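Local coordinates for protein peroxiredoxin 6 (Arenicola marina, PDB 2V41) that probably reduces hydrogen peroxide and organic hydroperoxides to water and alcohols, acting as a thiol-dependent peroxidase of the peroxiredoxin 6 type, at residues R128-I133 / L141-P146; L27-G32 / P135-K140; C183-G188 / R214-P219; L21-W26 / K65-S70. The protein carries 1 engineered substitution. One frame throughout, in Å; residues are numbered along the deposited sequence.

Contact 1 (R128-I133 / L141-P146); sequences RAVFII and LSILYP. With BEZ (benzoic acid), chain I.
Val130 and Ile143 run alongside each other from neighbouring strands, at the middle of an antiparallel β-hairpin, the last two strands of this chain's thioredoxin-fold sheet. Val130 CG2 meets Ile143 CD1 at 3.7 Å. Ile143 holds CG1 between its backbone N and carbonyl carbon (chi1 85°), which turns CD1 toward Val130 and also over one face of the Tyr145 ring. Farther along the same face Ile132 CD1 and Leu141 CD2 meet at 4.1 Å, and both side chains pack on Val159 of helix 153-168, filling the space between sheet and helix with branched apolar surface. On the reverse face Ala129 CB touches Leu144 CD1 at 3.9 Å.

Around this apolar middle the backbones bond in both directions: Val130 N reaches Ile143 O at 2.9 Å, and Ile143 N returns to Val130 O at 2.8 Å. Residues 142-144 also pair with a strand of the second subunit, whose Glu155 bonds Tyr145 OH.

At the polar edge Arg128 runs extended from CG to NE beside the Pro146 carbonyl. Its NH1 makes a salt bridge to Glu48 and a hydrogen bond to Ser45, evidently the engineered serine replacing the predicted sulfenic acid-forming cysteine. A leucine in place of Arg128 would probably leave Glu48 without its cationic mate and the ligand carboxylate short of a donor. Arg128 NH2 donates to benzoic acid O2 at 2.9 Å (N-H...O 142°), the oxygen lying at the guanidinium edge.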
loop_
_atom_site.group_PDB
_atom_site.type_symbol
_atom_site.label_atom_id
_atom_site.label_comp_id
_atom_site.label_asym_id
_atom_site.label_seq_id
_atom_site.Cartn_x
_atom_site.Cartn_y
_atom_site.Cartn_z
ATOM N N ARG A 128 1.095 -4.391 9.856
ATOM C CA ARG A 128 2.074 -3.500 9.295
ATOM C C ARG A 128 1.388 -2.410 8.443
ATOM O O ARG A 128 1.191 -2.539 7.241
ATOM C CB ARG A 128 3.067 -4.306 8.478
ATOM C CG ARG A 128 3.609 -5.518 9.221
ATOM C CD ARG A 128 4.641 -6.305 8.403
ATOM N NE ARG A 128 4.878 -7.550 9.116
ATOM C CZ ARG A 128 5.566 -7.651 10.236
ATOM N NH1 ARG A 128 6.214 -6.612 10.738
ATOM N NH2 ARG A 128 5.628 -8.822 10.849
ATOM N N ALA A 129 1.076 -1.316 9.106
ATOM C CA ALA A 129 0.329 -0.200 8.596
ATOM C C ALA A 129 1.343 0.905 8.287
ATOM O O ALA A 129 2.341 1.019 8.978
ATOM C CB ALA A 129 -0.655 0.240 9.646
ATOM N N VAL A 130 1.141 1.651 7.209
ATOM C CA VAL A 130 1.869 2.893 7.024
ATOM C C VAL A 130 0.898 4.026 6.698
ATOM O O VAL A 130 -0.017 3.851 5.868
ATOM C CB VAL A 130 2.942 2.807 5.892
ATOM C CG1 VAL A 130 3.835 4.060 5.874
ATOM C CG2 VAL A 130 3.782 1.585 6.059
ATOM N N PHE A 131 1.100 5.168 7.373
ATOM C CA PHE A 131 0.332 6.435 7.119
ATOM C C PHE A 131 1.333 7.540 6.785
ATOM O O PHE A 131 2.317 7.721 7.530
ATOM C CB PHE A 131 -0.528 6.844 8.338
ATOM C CG PHE A 131 -1.347 5.712 8.888
ATOM C CD1 PHE A 131 -2.554 5.397 8.339
ATOM C CD2 PHE A 131 -0.852 4.908 9.901
ATOM C CE1 PHE A 131 -3.286 4.334 8.797
ATOM C CE2 PHE A 131 -1.585 3.835 10.374
ATOM C CZ PHE A 131 -2.814 3.561 9.814
ATOM N N ILE A 132 1.108 8.235 5.664
ATOM C CA ILE A 132 1.919 9.364 5.258
ATOM C C ILE A 132 1.070 10.634 5.392
ATOM O O ILE A 132 0.047 10.841 4.673
ATOM C CB ILE A 132 2.413 9.262 3.770
ATOM C CG1 ILE A 132 3.030 7.876 3.473
ATOM C CG2 ILE A 132 3.373 10.423 3.482
ATOM C CD1 ILE A 132 3.882 7.748 2.197
ATOM N N ILE A 133 1.497 11.457 6.342
ATOM C CA ILE A 133 0.775 12.635 6.769
ATOM C C ILE A 133 1.576 13.835 6.302
ATOM O O ILE A 133 2.812 13.822 6.408
ATOM C CB ILE A 133 0.702 12.691 8.320
ATOM C CG1 ILE A 133 0.022 11.418 8.865
ATOM C CG2 ILE A 133 0.112 14.016 8.821
ATOM C CD1 ILE A 133 0.979 10.531 9.634
ATOM N N LEU A 141 -1.680 9.086 1.990
ATOM C CA LEU A 141 -1.591 7.756 1.503
ATOM C C LEU A 141 -1.518 6.846 2.723
ATOM O O LEU A 141 -0.927 7.188 3.726
ATOM C CB LEU A 141 -0.326 7.613 0.647
ATOM C CG LEU A 141 0.074 6.365 -0.111
ATOM C CD1 LEU A 141 0.970 6.793 -1.323
ATOM C CD2 LEU A 141 0.794 5.364 0.807
ATOM N N SER A 142 -2.073 5.656 2.597
ATOM C CA SER A 142 -1.886 4.661 3.603
ATOM C C SER A 142 -1.763 3.268 2.966
ATOM O O SER A 142 -2.310 2.998 1.882
ATOM C CB SER A 142 -3.055 4.722 4.543
ATOM O OG SER A 142 -4.216 4.338 3.847
ATOM N N ILE A 143 -1.074 2.369 3.679
ATOM C CA ILE A 143 -1.076 0.927 3.325
ATOM C C ILE A 143 -1.386 0.081 4.567
ATOM O O ILE A 143 -1.085 0.481 5.696
ATOM C CB ILE A 143 0.228 0.458 2.624
ATOM C CG1 ILE A 143 1.277 0.112 3.647
ATOM C CG2 ILE A 143 0.721 1.466 1.627
ATOM C CD1 ILE A 143 2.648 -0.294 3.111
ATOM N N LEU A 144 -2.026 -1.068 4.349
ATOM C CA LEU A 144 -2.304 -2.041 5.409
ATOM C C LEU A 144 -1.815 -3.422 4.941
ATOM O O LEU A 144 -2.485 -4.102 4.152
ATOM C CB LEU A 144 -3.813 -2.099 5.719
ATOM C CG LEU A 144 -4.502 -1.401 6.910
ATOM C CD1 LEU A 144 -3.835 -0.240 7.409
ATOM C CD2 LEU A 144 -5.963 -1.089 6.468
ATOM N N TYR A 145 -0.661 -3.813 5.451
ATOM C CA TYR A 145 -0.043 -5.118 5.198
ATOM C C TYR A 145 -0.234 -5.945 6.447
ATOM O O TYR A 145 -0.152 -5.423 7.499
ATOM C CB TYR A 145 1.474 -4.984 4.895
ATOM C CG TYR A 145 1.807 -4.536 3.495
ATOM C CD1 TYR A 145 0.895 -3.828 2.709
ATOM C CD2 TYR A 145 3.032 -4.785 2.969
ATOM C CE1 TYR A 145 1.202 -3.422 1.442
ATOM C CE2 TYR A 145 3.358 -4.363 1.693
ATOM C CZ TYR A 145 2.425 -3.673 0.943
ATOM O OH TYR A 145 2.757 -3.264 -0.339
ATOM N N PRO A 146 -0.439 -7.248 6.320
ATOM C CA PRO A 146 -0.609 -8.111 7.489
ATOM C C PRO A 146 0.725 -8.548 8.092
ATOM O O PRO A 146 1.793 -8.318 7.520
ATOM C CB PRO A 146 -1.353 -9.298 6.907
ATOM C CG PRO A 146 -0.776 -9.400 5.492
ATOM C CD PRO A 146 -0.540 -8.013 5.049
HETATM C C BEZ I . 7.254 -11.242 12.434
HETATM O O1 BEZ I . 8.030 -12.134 12.012
HETATM O O2 BEZ I . 7.568 -10.043 12.596
HETATM C C1 BEZ I . 5.908 -11.647 12.818
HETATM C C2 BEZ I . 5.208 -10.882 13.750
HETATM C C3 BEZ I . 3.939 -11.314 14.103
HETATM C C4 BEZ I . 3.421 -12.490 13.574
HETATM C C5 BEZ I . 4.138 -13.239 12.653
HETATM C C6 BEZ I . 5.389 -12.805 12.275
#

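Contact 2 (L27-G32 / P135-K140); sequences LGNSWG and PDKKLK
Pro135 rests on the indole of Trp31 where the turn of the β-hairpin 124-133/139-145 meets the loop that leads from helix 23-27 into strand 31-36, beside the start of that strand in the thioredoxin-fold sheet. The first kind of interaction is CH-π: Pro135 CD stands 3.6 Å from the centroid of the five-membered ring of Trp31, only 7° off its normal. A proline suits this place because its rigid ring offers polarised C-H groups to an electron-rich face. Lys140 lies nearly perpendicular to the Trp31 side chain, with its CG 3.8 Å from Trp31 CZ3, so the lysine's aliphatic part serves as apolar cover.

The methylene chain of Lys137 runs antiparallel to Leu27, its CD 4.1 Å from Leu27 CD2.

Polar bonds come from the end of the same lysine. Bends at chi2 and chi4 (-68° and -67°) fold its chain back, and NZ donates to Gly28 O at 2.8 Å and to Pro135 O at 2.7 Å, one ammonium group thus tying the two loops together. Gly28, the first residue beyond the helix, has the positive phi that glycine adopts easily.

Within the turn, Asp136 makes an Asx turn, its OD1 accepting from Lys138 N at 3.0 Å. The other carboxylate oxygen, Asp136 OD2, makes a salt bridge to Lys140 NZ at 2.8 Å, the ammonium approaching on the syn side.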
loop_
_atom_site.group_PDB
_atom_site.type_symbol
_atom_site.label_atom_id
_atom_site.label_comp_id
_atom_site.label_asym_id
_atom_site.label_seq_id
_atom_site.Cartn_x
_atom_site.Cartn_y
_atom_site.Cartn_z
ATOM N N LEU A 27 5.069 16.346 15.472
ATOM C CA LEU A 27 5.160 16.423 14.033
ATOM C C LEU A 27 5.604 17.804 13.666
ATOM O O LEU A 27 6.547 17.930 12.911
ATOM C CB LEU A 27 3.837 16.036 13.337
ATOM C CG LEU A 27 3.971 15.531 11.887
ATOM C CD1 LEU A 27 4.880 14.281 11.819
ATOM C CD2 LEU A 27 2.578 15.287 11.198
ATOM N N GLY A 28 4.987 18.839 14.237
ATOM C CA GLY A 28 5.317 20.234 13.871
ATOM C C GLY A 28 4.813 20.515 12.464
ATOM O O GLY A 28 3.766 20.005 12.083
ATOM N N ASN A 29 5.569 21.272 11.664
ATOM C CA ASN A 29 5.184 21.572 10.265
ATOM C C ASN A 29 5.965 20.776 9.197
ATOM O O ASN A 29 6.714 21.313 8.347
ATOM C CB ASN A 29 5.315 23.073 9.998
ATOM C CG ASN A 29 4.141 23.605 9.185
ATOM O OD1 ASN A 29 2.971 23.492 9.622
ATOM N ND2 ASN A 29 4.432 24.164 7.997
ATOM N N SER A 30 5.787 19.481 9.237
ATOM C CA SER A 30 6.704 18.588 8.541
ATOM C C SER A 30 5.993 17.355 8.179
ATOM O O SER A 30 5.128 16.926 8.945
ATOM C CB SER A 30 7.841 18.194 9.450
ATOM O OG SER A 30 8.279 16.937 9.063
ATOM N N TRP A 31 6.361 16.789 7.018
ATOM C CA TRP A 31 5.867 15.479 6.551
ATOM C C TRP A 31 6.191 14.470 7.635
ATOM O O TRP A 31 7.158 14.612 8.364
ATOM C CB TRP A 31 6.523 15.060 5.218
ATOM C CG TRP A 31 5.977 15.772 3.961
ATOM C CD1 TRP A 31 6.421 16.957 3.446
ATOM C CD2 TRP A 31 4.916 15.347 3.101
ATOM N NE1 TRP A 31 5.720 17.306 2.334
ATOM C CE2 TRP A 31 4.769 16.355 2.096
ATOM C CE3 TRP A 31 4.069 14.219 3.065
ATOM C CZ2 TRP A 31 3.816 16.275 1.074
ATOM C CZ3 TRP A 31 3.133 14.136 2.055
ATOM C CH2 TRP A 31 3.007 15.161 1.065
ATOM N N GLY A 32 5.365 13.461 7.790
ATOM C CA GLY A 32 5.750 12.339 8.632
ATOM C C GLY A 32 5.181 11.040 8.111
ATOM O O GLY A 32 4.210 11.071 7.353
ATOM N N PRO A 135 2.420 18.187 5.953
ATOM C CA PRO A 135 2.574 19.345 6.896
ATOM C C PRO A 135 1.249 19.946 7.396
ATOM O O PRO A 135 1.204 20.507 8.504
ATOM C CB PRO A 135 3.380 20.368 6.078
ATOM C CG PRO A 135 4.113 19.487 5.037
ATOM C CD PRO A 135 3.162 18.381 4.694
ATOM N N ASP A 136 0.199 19.842 6.561
ATOM C CA ASP A 136 -1.176 20.184 6.917
ATOM C C ASP A 136 -1.857 19.170 7.836
ATOM O O ASP A 136 -3.000 19.336 8.099
ATOM C CB ASP A 136 -2.050 20.333 5.648
ATOM C CG ASP A 136 -2.170 19.015 4.830
ATOM O OD1 ASP A 136 -1.666 17.976 5.247
ATOM O OD2 ASP A 136 -2.731 19.012 3.728
ATOM N N LYS A 137 -1.178 18.115 8.296
ATOM C CA LYS A 137 -1.756 17.089 9.212
ATOM C C LYS A 137 -2.798 16.114 8.584
ATOM O O LYS A 137 -3.340 15.243 9.290
ATOM C CB LYS A 137 -2.347 17.707 10.481
ATOM C CG LYS A 137 -1.524 18.779 11.179
ATOM C CD LYS A 137 -0.260 18.234 11.786
ATOM C CE LYS A 137 0.654 19.358 12.292
ATOM N NZ LYS A 137 1.173 20.156 11.156
ATOM N N LYS A 138 -3.047 16.249 7.276
ATOM C CA LYS A 138 -3.948 15.346 6.538
ATOM C C LYS A 138 -3.251 14.058 6.072
ATOM O O LYS A 138 -2.044 14.082 5.821
ATOM C CB LYS A 138 -4.582 16.062 5.334
ATOM C CG LYS A 138 -5.588 17.118 5.730
ATOM C CD LYS A 138 -6.094 17.950 4.574
ATOM C CE LYS A 138 -7.097 19.030 5.071
ATOM N NZ LYS A 138 -7.510 19.972 3.965
ATOM N N LEU A 139 -4.016 12.956 5.975
ATOM C CA LEU A 139 -3.531 11.690 5.416
ATOM C C LEU A 139 -3.566 11.761 3.878
ATOM O O LEU A 139 -4.575 12.194 3.276
ATOM C CB LEU A 139 -4.323 10.492 5.903
ATOM C CG LEU A 139 -3.879 9.093 5.467
ATOM C CD1 LEU A 139 -2.688 8.559 6.236
ATOM C CD2 LEU A 139 -5.100 8.156 5.608
ATOM N N LYS A 140 -2.412 11.401 3.307
ATOM C CA LYS A 140 -2.093 11.491 1.899
ATOM C C LYS A 140 -2.057 10.121 1.235
ATOM O O LYS A 140 -2.428 10.008 0.078
ATOM C CB LYS A 140 -0.741 12.180 1.729
ATOM C CG LYS A 140 -0.648 13.615 2.307
ATOM C CD LYS A 140 -1.668 14.572 1.718
ATOM C CE LYS A 140 -1.455 15.998 2.282
ATOM N NZ LYS A 140 -2.331 17.111 1.697
#

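Contact 3 (C183-G188 / R214-P219); sequences CMVVPG and RYTPQP. With BEZ (benzoic acid), chain J.
The Tyr215 ring carries the methyl group of Met184 over the centre of one face: CE stands 3.7 Å from the centroid, 10° off the normal. The sulfur lies obliquely, with Met184 SD 3.3 Å from Tyr215 CD2, a Met-aromatic contact. The unbranched, flexible methionine chain, bent at chi2 and chi3, can curl so that its methyl lies over the ring. Arg182 adds a cation-π contact to Tyr215. The second flat group, the Arg214 guanidinium, has Val185 CG1 over one face; its NH2 bonds Val189 O, while NE is buried without a partner in the model.

Beneath these side chains runs an antiparallel pair of short strands. Their short axes stand at 126°, so the pair is strongly twisted, yet Thr216 N still reaches Cys183 O at 2.9 Å and Val185 N reaches Arg214 O at 3.0 Å. Cys183 and Thr216 lie on the face away from Met184 and Tyr215, where Cys183 SG meets Pro219 CD at 4.0 Å. Val185 CG2 meets Thr216 CG2 at 3.8 Å, small compact groups that fit a tight interior.

Pro187 CD approaches benzoic acid C6 at 3.4 Å; that ligand is hydrogen-bonded to Val44 and Ser45 of the second subunit, so this C-terminal region borders the predicted peroxidatic site of that subunit. Strands 171-172 and 202-203 flank the pair in a four-stranded sheet, and Leu165 of helix 153-168 packs against Cys183.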
loop_
_atom_site.group_PDB
_atom_site.type_symbol
_atom_site.label_atom_id
_atom_site.label_comp_id
_atom_site.label_asym_id
_atom_site.label_seq_id
_atom_site.Cartn_x
_atom_site.Cartn_y
_atom_site.Cartn_z
ATOM N N CYS A 183 6.174 12.465 -16.057
ATOM C CA CYS A 183 4.898 12.485 -15.397
ATOM C C CYS A 183 3.826 12.838 -16.397
ATOM O O CYS A 183 4.118 13.181 -17.516
ATOM C CB CYS A 183 4.905 13.520 -14.290
ATOM S SG CYS A 183 6.239 13.391 -13.157
ATOM N N MET A 184 2.584 12.758 -15.927
ATOM C CA MET A 184 1.415 13.061 -16.694
ATOM C C MET A 184 0.936 14.414 -16.218
ATOM O O MET A 184 1.029 14.753 -14.992
ATOM C CB MET A 184 0.323 12.000 -16.464
ATOM C CG MET A 184 0.775 10.515 -16.727
ATOM S SD MET A 184 1.660 10.169 -18.255
ATOM C CE MET A 184 0.344 10.449 -19.445
ATOM N N VAL A 185 0.442 15.207 -17.168
ATOM C CA VAL A 185 -0.102 16.503 -16.819
ATOM C C VAL A 185 -1.490 16.199 -16.322
ATOM O O VAL A 185 -2.209 15.399 -16.937
ATOM C CB VAL A 185 -0.111 17.475 -18.038
ATOM C CG1 VAL A 185 -0.665 18.876 -17.636
ATOM C CG2 VAL A 185 1.293 17.563 -18.603
ATOM N N VAL A 186 -1.872 16.807 -15.199
ATOM C CA VAL A 186 -3.171 16.545 -14.633
ATOM C C VAL A 186 -4.231 16.939 -15.674
ATOM O O VAL A 186 -4.003 17.852 -16.444
ATOM C CB VAL A 186 -3.387 17.215 -13.237
ATOM C CG1 VAL A 186 -2.412 16.621 -12.238
ATOM C CG2 VAL A 186 -3.314 18.766 -13.298
ATOM N N PRO A 187 -5.346 16.169 -15.747
ATOM C CA PRO A 187 -6.403 16.316 -16.777
ATOM C C PRO A 187 -7.185 17.588 -16.661
ATOM O O PRO A 187 -7.738 18.043 -17.656
ATOM C CB PRO A 187 -7.359 15.130 -16.513
ATOM C CG PRO A 187 -7.001 14.593 -15.156
ATOM C CD PRO A 187 -5.608 15.050 -14.815
ATOM N N GLY A 188 -7.229 18.153 -15.452
ATOM C CA GLY A 188 -7.927 19.425 -15.199
ATOM C C GLY A 188 -7.298 20.647 -15.869
ATOM O O GLY A 188 -7.964 21.649 -16.089
ATOM N N ARG A 214 -1.185 13.204 -21.756
ATOM C CA ARG A 214 -0.214 14.229 -21.877
ATOM C C ARG A 214 0.908 13.895 -20.924
ATOM O O ARG A 214 0.664 13.687 -19.731
ATOM C CB ARG A 214 -0.848 15.552 -21.473
ATOM C CG ARG A 214 -2.011 15.900 -22.356
ATOM C CD ARG A 214 -2.512 17.307 -22.124
ATOM N NE ARG A 214 -3.262 17.436 -20.886
ATOM C CZ ARG A 214 -3.846 18.543 -20.463
ATOM N NH1 ARG A 214 -3.767 19.668 -21.132
ATOM N NH2 ARG A 214 -4.526 18.513 -19.341
ATOM N N TYR A 215 2.118 13.862 -21.473
ATOM C CA TYR A 215 3.332 13.608 -20.747
ATOM C C TYR A 215 4.195 14.854 -20.689
ATOM O O TYR A 215 4.237 15.633 -21.659
ATOM C CB TYR A 215 4.152 12.575 -21.477
ATOM C CG TYR A 215 3.559 11.214 -21.662
ATOM C CD1 TYR A 215 2.771 10.908 -22.764
ATOM C CD2 TYR A 215 3.868 10.186 -20.768
ATOM C CE1 TYR A 215 2.276 9.625 -22.952
ATOM C CE2 TYR A 215 3.381 8.930 -20.939
ATOM C CZ TYR A 215 2.591 8.642 -22.027
ATOM O OH TYR A 215 2.132 7.364 -22.143
ATOM N N THR A 216 4.910 15.013 -19.575
ATOM C CA THR A 216 5.909 16.063 -19.453
ATOM C C THR A 216 7.184 15.507 -18.784
ATOM O O THR A 216 7.123 15.020 -17.668
ATOM C CB THR A 216 5.352 17.300 -18.663
ATOM O OG1 THR A 216 6.378 18.307 -18.489
ATOM C CG2 THR A 216 4.817 16.884 -17.306
ATOM N N PRO A 217 8.351 15.626 -19.456
ATOM C CA PRO A 217 9.644 15.251 -18.896
ATOM C C PRO A 217 9.845 15.864 -17.502
ATOM O O PRO A 217 9.722 17.078 -17.374
ATOM C CB PRO A 217 10.624 15.861 -19.902
ATOM C CG PRO A 217 9.890 15.952 -21.129
ATOM C CD PRO A 217 8.507 16.215 -20.799
ATOM N N GLN A 218 10.180 15.059 -16.489
ATOM C CA GLN A 218 9.903 15.442 -15.086
ATOM C C GLN A 218 9.997 16.923 -14.907
ATOM O O GLN A 218 11.092 17.488 -15.081
ATOM C CB GLN A 218 10.855 14.812 -14.076
ATOM C CG GLN A 218 10.283 14.967 -12.612
ATOM C CD GLN A 218 10.728 13.841 -11.667
ATOM O OE1 GLN A 218 10.659 12.655 -12.016
ATOM N NE2 GLN A 218 11.202 14.217 -10.475
ATOM N N PRO A 219 8.866 17.578 -14.593
ATOM C CA PRO A 219 8.872 19.028 -14.525
ATOM C C PRO A 219 9.879 19.562 -13.500
ATOM O O PRO A 219 10.149 18.880 -12.468
ATOM C CB PRO A 219 7.457 19.359 -14.096
ATOM C CG PRO A 219 6.688 18.231 -14.561
ATOM C CD PRO A 219 7.531 17.041 -14.343
HETATM C C BEZ J . -4.960 10.765 -13.704
HETATM O O1 BEZ J . -3.886 11.093 -14.245
HETATM O O2 BEZ J . -5.401 9.611 -13.890
HETATM C C1 BEZ J . -5.759 11.712 -12.852
HETATM C C2 BEZ J . -7.131 11.479 -12.648
HETATM C C3 BEZ J . -7.909 12.299 -11.879
HETATM C C4 BEZ J . -7.291 13.405 -11.327
HETATM C C5 BEZ J . -5.933 13.677 -11.497
HETATM C C6 BEZ J . -5.160 12.818 -12.278
#

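Contact 4 (L21-W26 / K65-S70); sequences LKFHDW and KLIALS
Trp26 and Ile67 are brought together by matching torsions: the tryptophan sets CG opposite its backbone N (chi1 167°), and the isoleucine does the same with CG1 (chi1 -173°). The two side chains come from opposite directions, and Ile67 CD1 settles over the centre of the six-membered ring of Trp26, 4.0 Å from the centroid and 4° off the normal. The other parts of the isoleucine close on the ring's far end, with Ile67 CB 3.5 Å from Trp26 CH2. At the edge, near the ring plane, Leu66 O lies 3.4 Å from Trp26 CZ2.

Here the short helix 23-27 packs against strand 64-70, an inner strand of the thioredoxin-fold sheet that runs parallel to strand 31-36. The helix starts just after Lys22, its N-cap residue, whose carbonyl accepts from Trp26 N. A wide, flat tryptophan suits the gap between helix and strand, as it can span several strand residues at once. Replacing Trp26 by alanine would probably open a gap beneath Ile67 CD1 and leave Lys65 CB without its indole neighbour.

Lys65 runs alongside the indole in the reverse direction, CB 3.5 Å from Trp26 CH2, while its NZ bonds Leu27 O. Leu21 meets Ile67 tip to tip, CD1 to CD1 at 3.8 Å. Phe23, whose ring stacks on Phe12, receives Ile67 CG2 at its edge, 4.0 Å from Phe23 CE1.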
loop_
_atom_site.group_PDB
_atom_site.type_symbol
_atom_site.label_atom_id
_atom_site.label_comp_id
_atom_site.label_asym_id
_atom_site.label_seq_id
_atom_site.Cartn_x
_atom_site.Cartn_y
_atom_site.Cartn_z
ATOM N N LEU A 21 3.852 12.168 23.971
ATOM C CA LEU A 21 3.915 12.788 22.677
ATOM C C LEU A 21 2.536 13.387 22.475
ATOM O O LEU A 21 1.557 12.699 22.753
ATOM C CB LEU A 21 4.119 11.654 21.652
ATOM C CG LEU A 21 5.051 11.760 20.455
ATOM C CD1 LEU A 21 6.077 10.536 20.515
ATOM C CD2 LEU A 21 4.244 11.696 19.127
ATOM N N LYS A 22 2.405 14.618 22.033
ATOM C CA LYS A 22 1.132 15.059 21.423
ATOM C C LYS A 22 1.432 15.019 19.937
ATOM O O LYS A 22 2.383 15.634 19.509
ATOM C CB LYS A 22 0.727 16.461 21.896
ATOM C CG LYS A 22 -0.691 16.905 21.541
ATOM C CD LYS A 22 -1.727 16.366 22.491
ATOM C CE LYS A 22 -3.163 16.696 22.018
ATOM N NZ LYS A 22 -4.184 15.600 22.273
ATOM N N PHE A 23 0.654 14.301 19.138
ATOM C CA PHE A 23 1.147 13.921 17.801
ATOM C C PHE A 23 1.444 15.103 16.886
ATOM O O PHE A 23 2.529 15.164 16.314
ATOM C CB PHE A 23 0.217 12.950 17.099
ATOM C CG PHE A 23 0.737 12.462 15.756
ATOM C CD1 PHE A 23 1.913 11.717 15.665
ATOM C CD2 PHE A 23 0.018 12.695 14.578
ATOM C CE1 PHE A 23 2.364 11.239 14.436
ATOM C CE2 PHE A 23 0.495 12.233 13.346
ATOM C CZ PHE A 23 1.662 11.490 13.293
ATOM N N HIS A 24 0.503 16.042 16.781
ATOM C CA HIS A 24 0.677 17.231 15.936
ATOM C C HIS A 24 1.822 18.151 16.444
ATOM O O HIS A 24 2.462 18.845 15.643
ATOM C CB HIS A 24 -0.630 18.030 15.861
ATOM C CG HIS A 24 -1.742 17.359 15.115
ATOM N ND1 HIS A 24 -2.851 18.049 14.682
ATOM C CD2 HIS A 24 -1.920 16.077 14.709
ATOM C CE1 HIS A 24 -3.668 17.223 14.052
ATOM N NE2 HIS A 24 -3.126 16.021 14.046
ATOM N N ASP A 25 2.072 18.148 17.763
ATOM C CA ASP A 25 3.194 18.888 18.359
ATOM C C ASP A 25 4.558 18.268 18.043
ATOM O O ASP A 25 5.527 18.995 17.837
ATOM C CB ASP A 25 3.061 18.967 19.879
ATOM C CG ASP A 25 1.919 19.861 20.341
ATOM O OD1 ASP A 25 1.152 20.355 19.487
ATOM O OD2 ASP A 25 1.798 20.065 21.584
ATOM N N TRP A 26 4.640 16.934 18.057
ATOM C CA TRP A 26 5.878 16.209 17.721
ATOM C C TRP A 26 6.154 16.347 16.236
ATOM O O TRP A 26 7.320 16.436 15.795
ATOM C CB TRP A 26 5.792 14.706 18.092
ATOM C CG TRP A 26 6.920 13.872 17.488
ATOM C CD1 TRP A 26 8.168 13.652 18.026
ATOM C CD2 TRP A 26 6.909 13.185 16.210
ATOM N NE1 TRP A 26 8.920 12.871 17.157
ATOM C CE2 TRP A 26 8.163 12.569 16.051
ATOM C CE3 TRP A 26 5.954 13.026 15.203
ATOM C CZ2 TRP A 26 8.491 11.818 14.918
ATOM C CZ3 TRP A 26 6.291 12.261 14.062
ATOM C CH2 TRP A 26 7.541 11.669 13.943
ATOM N N LYS A 65 9.632 13.127 9.072
ATOM C CA LYS A 65 9.798 12.616 10.429
ATOM C C LYS A 65 9.249 11.189 10.497
ATOM O O LYS A 65 8.164 10.893 9.956
ATOM C CB LYS A 65 9.085 13.514 11.423
ATOM C CG LYS A 65 9.871 14.755 11.831
ATOM C CD LYS A 65 8.959 15.835 12.381
ATOM C CE LYS A 65 9.730 16.930 13.137
ATOM N NZ LYS A 65 9.215 18.352 12.906
ATOM N N LEU A 66 10.004 10.284 11.120
ATOM C CA LEU A 66 9.589 8.892 11.144
ATOM C C LEU A 66 9.072 8.505 12.519
ATOM O O LEU A 66 9.618 8.923 13.520
ATOM C CB LEU A 66 10.755 7.978 10.746
ATOM C CG LEU A 66 11.051 7.769 9.266
ATOM C CD1 LEU A 66 12.552 7.385 9.049
ATOM C CD2 LEU A 66 10.137 6.737 8.755
ATOM N N ILE A 67 8.032 7.693 12.584
ATOM C CA ILE A 67 7.567 7.248 13.894
ATOM C C ILE A 67 6.992 5.819 13.813
ATOM O O ILE A 67 6.165 5.541 12.974
ATOM C CB ILE A 67 6.657 8.355 14.588
ATOM C CG1 ILE A 67 6.291 7.971 16.038
ATOM C CG2 ILE A 67 5.409 8.717 13.788
ATOM C CD1 ILE A 67 6.111 9.164 17.007
ATOM N N ALA A 68 7.510 4.906 14.642
ATOM C CA ALA A 68 7.039 3.523 14.733
ATOM C C ALA A 68 5.969 3.344 15.840
ATOM O O ALA A 68 5.817 4.193 16.727
ATOM C CB ALA A 68 8.203 2.580 14.973
ATOM N N LEU A 69 5.259 2.198 15.779
ATOM C CA LEU A 69 4.243 1.859 16.725
ATOM C C LEU A 69 3.995 0.327 16.846
ATOM O O LEU A 69 3.844 -0.348 15.861
ATOM C CB LEU A 69 2.968 2.605 16.295
ATOM C CG LEU A 69 1.759 2.504 17.199
ATOM C CD1 LEU A 69 0.842 3.788 17.097
ATOM C CD2 LEU A 69 0.998 1.186 16.900
ATOM N N SER A 70 3.932 -0.186 18.083
ATOM C CA SER A 70 3.267 -1.462 18.421
ATOM C C SER A 70 2.463 -1.358 19.722
ATOM O O SER A 70 2.534 -0.368 20.410
ATOM C CB SER A 70 4.267 -2.600 18.556
ATOM O OG SER A 70 4.986 -2.497 19.770
#

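Overall arrangement
Contacts 1, 3 and 4 are buried: contact 1 lies within the thioredoxin-fold sheet and contact 4 packs helix 23-27 on it, whereas contact 2 is at the surface. Contacts 1 and 2 share strand 139-145 and are joined by backbone hydrogen bonds, Ile132 to Lys140 and Ile133 to Gly32; a hydrogen bond from Lys65 NZ to Leu27 O links contacts 2 and 4. Chemistry follows place: paired strands with a polar, ligand-binding end in contact 1, lysines and a CH-π contact in contact 2, mainly apolar side chains in contact 4. Contact 3 stands apart in a small sheet, its centre about 27 Å from that of contact 1. Like contact 1, it touches the second subunit and benzoic acid.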